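Local structure of MgGH51 (Meripilus giganteus, 6ZPS) at residues A[545-550]-A[621-626]. The protein probably hydrolyses terminal alpha-L-arabinofuranosyl residues from arabinose-containing polysaccharides, as a fungal family GH51 alpha-L-arabinofuranosidase. Numbering follows the deposited sequence.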
loop_
_atom_site.group_PDB
_atom_site.type_symbol
_atom_site.label_atom_id
_atom_site.label_comp_id
_atom_site.label_asym_id
_atom_site.label_seq_id
_atom_site.Cartn_x
_atom_site.Cartn_y
_atom_site.Cartn_z
ATOM N N SER A 545 -8.893 -31.066 0.656
ATOM C CA SER A 545 -9.974 -31.243 -0.355
ATOM C C SER A 545 -9.512 -32.054 -1.571
ATOM O O SER A 545 -10.372 -32.557 -2.314
ATOM C CB SER A 545 -10.480 -29.917 -0.769
ATOM O OG SER A 545 -9.477 -29.162 -1.452
ATOM N N GLY A 546 -8.209 -32.139 -1.832
ATOM C CA GLY A 546 -7.713 -32.649 -3.116
ATOM C C GLY A 546 -7.957 -31.675 -4.263
ATOM O O GLY A 546 -7.649 -32.050 -5.406
ATOM N N LYS A 547 -8.403 -30.441 -4.019
ATOM C CA LYS A 547 -8.412 -29.441 -5.107
ATOM C C LYS A 547 -7.000 -29.233 -5.658
ATOM O O LYS A 547 -6.076 -28.962 -4.888
ATOM C CB LYS A 547 -8.994 -28.091 -4.700
ATOM C CG LYS A 547 -10.471 -27.961 -4.962
ATOM C CD LYS A 547 -10.952 -26.564 -4.665
ATOM C CE LYS A 547 -12.423 -26.534 -4.323
ATOM N NZ LYS A 547 -12.786 -25.185 -3.833
ATOM N N THR A 548 -6.854 -29.319 -6.979
ATOM C CA THR A 548 -5.546 -29.352 -7.629
ATOM C C THR A 548 -5.541 -28.199 -8.620
ATOM O O THR A 548 -6.405 -28.189 -9.513
ATOM C CB THR A 548 -5.234 -30.701 -8.263
ATOM O OG1 THR A 548 -5.367 -31.692 -7.230
ATOM C CG2 THR A 548 -3.849 -30.716 -8.842
ATOM N N PHE A 549 -4.536 -27.344 -8.499
ATOM C CA PHE A 549 -4.450 -26.076 -9.235
ATOM C C PHE A 549 -3.310 -26.161 -10.233
ATOM O O PHE A 549 -2.093 -26.148 -9.863
ATOM C CB PHE A 549 -4.256 -24.902 -8.289
ATOM C CG PHE A 549 -5.237 -24.832 -7.150
ATOM C CD1 PHE A 549 -6.543 -24.409 -7.336
ATOM C CD2 PHE A 549 -4.866 -25.303 -5.906
ATOM C CE1 PHE A 549 -7.415 -24.353 -6.262
ATOM C CE2 PHE A 549 -5.760 -25.262 -4.836
ATOM C CZ PHE A 549 -7.032 -24.785 -5.022
ATOM N N ILE A 550 -3.654 -26.116 -11.517
ATOM C CA ILE A 550 -2.662 -26.150 -12.613
ATOM C C ILE A 550 -2.550 -24.738 -13.181
ATOM O O ILE A 550 -3.509 -24.274 -13.837
ATOM C CB ILE A 550 -3.068 -27.170 -13.699
ATOM C CG1 ILE A 550 -3.256 -28.564 -13.104
ATOM C CG2 ILE A 550 -2.043 -27.168 -14.795
ATOM C CD1 ILE A 550 -3.879 -29.568 -14.074
ATOM N N VAL A 621 -5.623 -20.871 -15.159
ATOM C CA VAL A 621 -5.664 -21.833 -14.020
ATOM C C VAL A 621 -6.732 -22.876 -14.306
ATOM O O VAL A 621 -7.906 -22.516 -14.531
ATOM C CB VAL A 621 -5.975 -21.134 -12.708
ATOM C CG1 VAL A 621 -5.915 -22.134 -11.572
ATOM C CG2 VAL A 621 -5.078 -19.938 -12.476
ATOM N N ILE A 622 -6.356 -24.126 -14.231
ATOM C CA ILE A 622 -7.266 -25.286 -14.343
ATOM C C ILE A 622 -7.328 -25.905 -12.959
ATOM O O ILE A 622 -6.240 -26.193 -12.384
ATOM C CB ILE A 622 -6.797 -26.276 -15.417
ATOM C CG1 ILE A 622 -6.863 -25.616 -16.786
ATOM C CG2 ILE A 622 -7.650 -27.518 -15.379
ATOM C CD1 ILE A 622 -6.274 -26.463 -17.904
ATOM N N THR A 623 -8.533 -26.074 -12.440
ATOM C CA THR A 623 -8.755 -26.642 -11.087
ATOM C C THR A 623 -9.505 -27.952 -11.244
ATOM O O THR A 623 -10.635 -27.960 -11.808
ATOM C CB THR A 623 -9.505 -25.676 -10.164
ATOM O OG1 THR A 623 -8.825 -24.421 -10.045
ATOM C CG2 THR A 623 -9.680 -26.260 -8.776
ATOM N N VAL A 624 -8.891 -29.034 -10.818
ATOM C CA VAL A 624 -9.529 -30.366 -10.788
ATOM C C VAL A 624 -9.418 -30.915 -9.383
ATOM O O VAL A 624 -8.755 -30.319 -8.558
ATOM C CB VAL A 624 -8.920 -31.346 -11.800
ATOM C CG1 VAL A 624 -9.163 -30.841 -13.197
ATOM C CG2 VAL A 624 -7.418 -31.594 -11.566
ATOM N N THR A 625 -10.178 -31.946 -9.084
ATOM C CA THR A 625 -10.032 -32.682 -7.804
ATOM C C THR A 625 -9.223 -33.955 -8.057
ATOM O O THR A 625 -9.572 -34.721 -8.988
ATOM C CB THR A 625 -11.367 -32.994 -7.139
ATOM O OG1 THR A 625 -11.962 -31.721 -6.916
ATOM C CG2 THR A 625 -11.177 -33.750 -5.838
ATOM N N THR A 626 -8.201 -34.206 -7.235
ATOM C CA THR A 626 -7.366 -35.431 -7.330
ATOM C C THR A 626 -7.282 -36.137 -5.975
ATOM O O THR A 626 -7.368 -35.494 -4.914
ATOM C CB THR A 626 -5.959 -35.201 -7.870
ATOM O OG1 THR A 626 -5.217 -34.398 -6.932
ATOM C CG2 THR A 626 -5.968 -34.527 -9.223
#
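T548 and V624 form a hydrogen-bonded antiparallel pair at the middle of a ladder that I550 and I622 continue. The evidence is reciprocal: T548 N gives to V624 O at 2.7 Å and V624 N returns to T548 O at 2.9 Å; likewise I550 N gives to I622 O in a bond close to linear (169°), and I622 N returns to I550 O at 2.9 Å. One further backbone bond, T626 N to G546 O, reaches past the last bridge into the turn before strand 547-554, where S545 OG accepts from K547 N as an ST turn.

A second hydrogen-bond system uses side chains. T626 OG1 donates to T548 OG1 at 2.7 Å, and T548 OG1 in turn donates to G546 O at 2.9 Å. T548 OG1 lies anti to the carbonyl carbon (chi1 -55°), beside the backbone N, which turns the hydroxyl back toward G546. G546 O is thus gripped by two donors from opposite faces of its carbonyl plane, T548 OG1 standing 43° out of it. Replacing T548 by a valine would probably leave T626 OG1 without this acceptor and G546 O with one donor fewer.

Nonpolar contacts divide between the two faces of the sheet. On one, V624 CG2 lies 4.1 Å from T548 CB, and I550 and I622 pack together and against F610 of strand 609-614. On the other, F549 and T623 run side by side, T623 OG1 meeting the ring edge near its plane, 3.5 Å from CD1.

Both strands are interior to the antiparallel C-terminal sheet, between 535-541 and 575-582, and R541 binds T626 O. Chemically, the junction combines a regular backbone ladder with a short chain of hydrogen bonds through the buried hydroxyls of T626 and T548 that ties the chain's last residues to the turn entering strand 547-554.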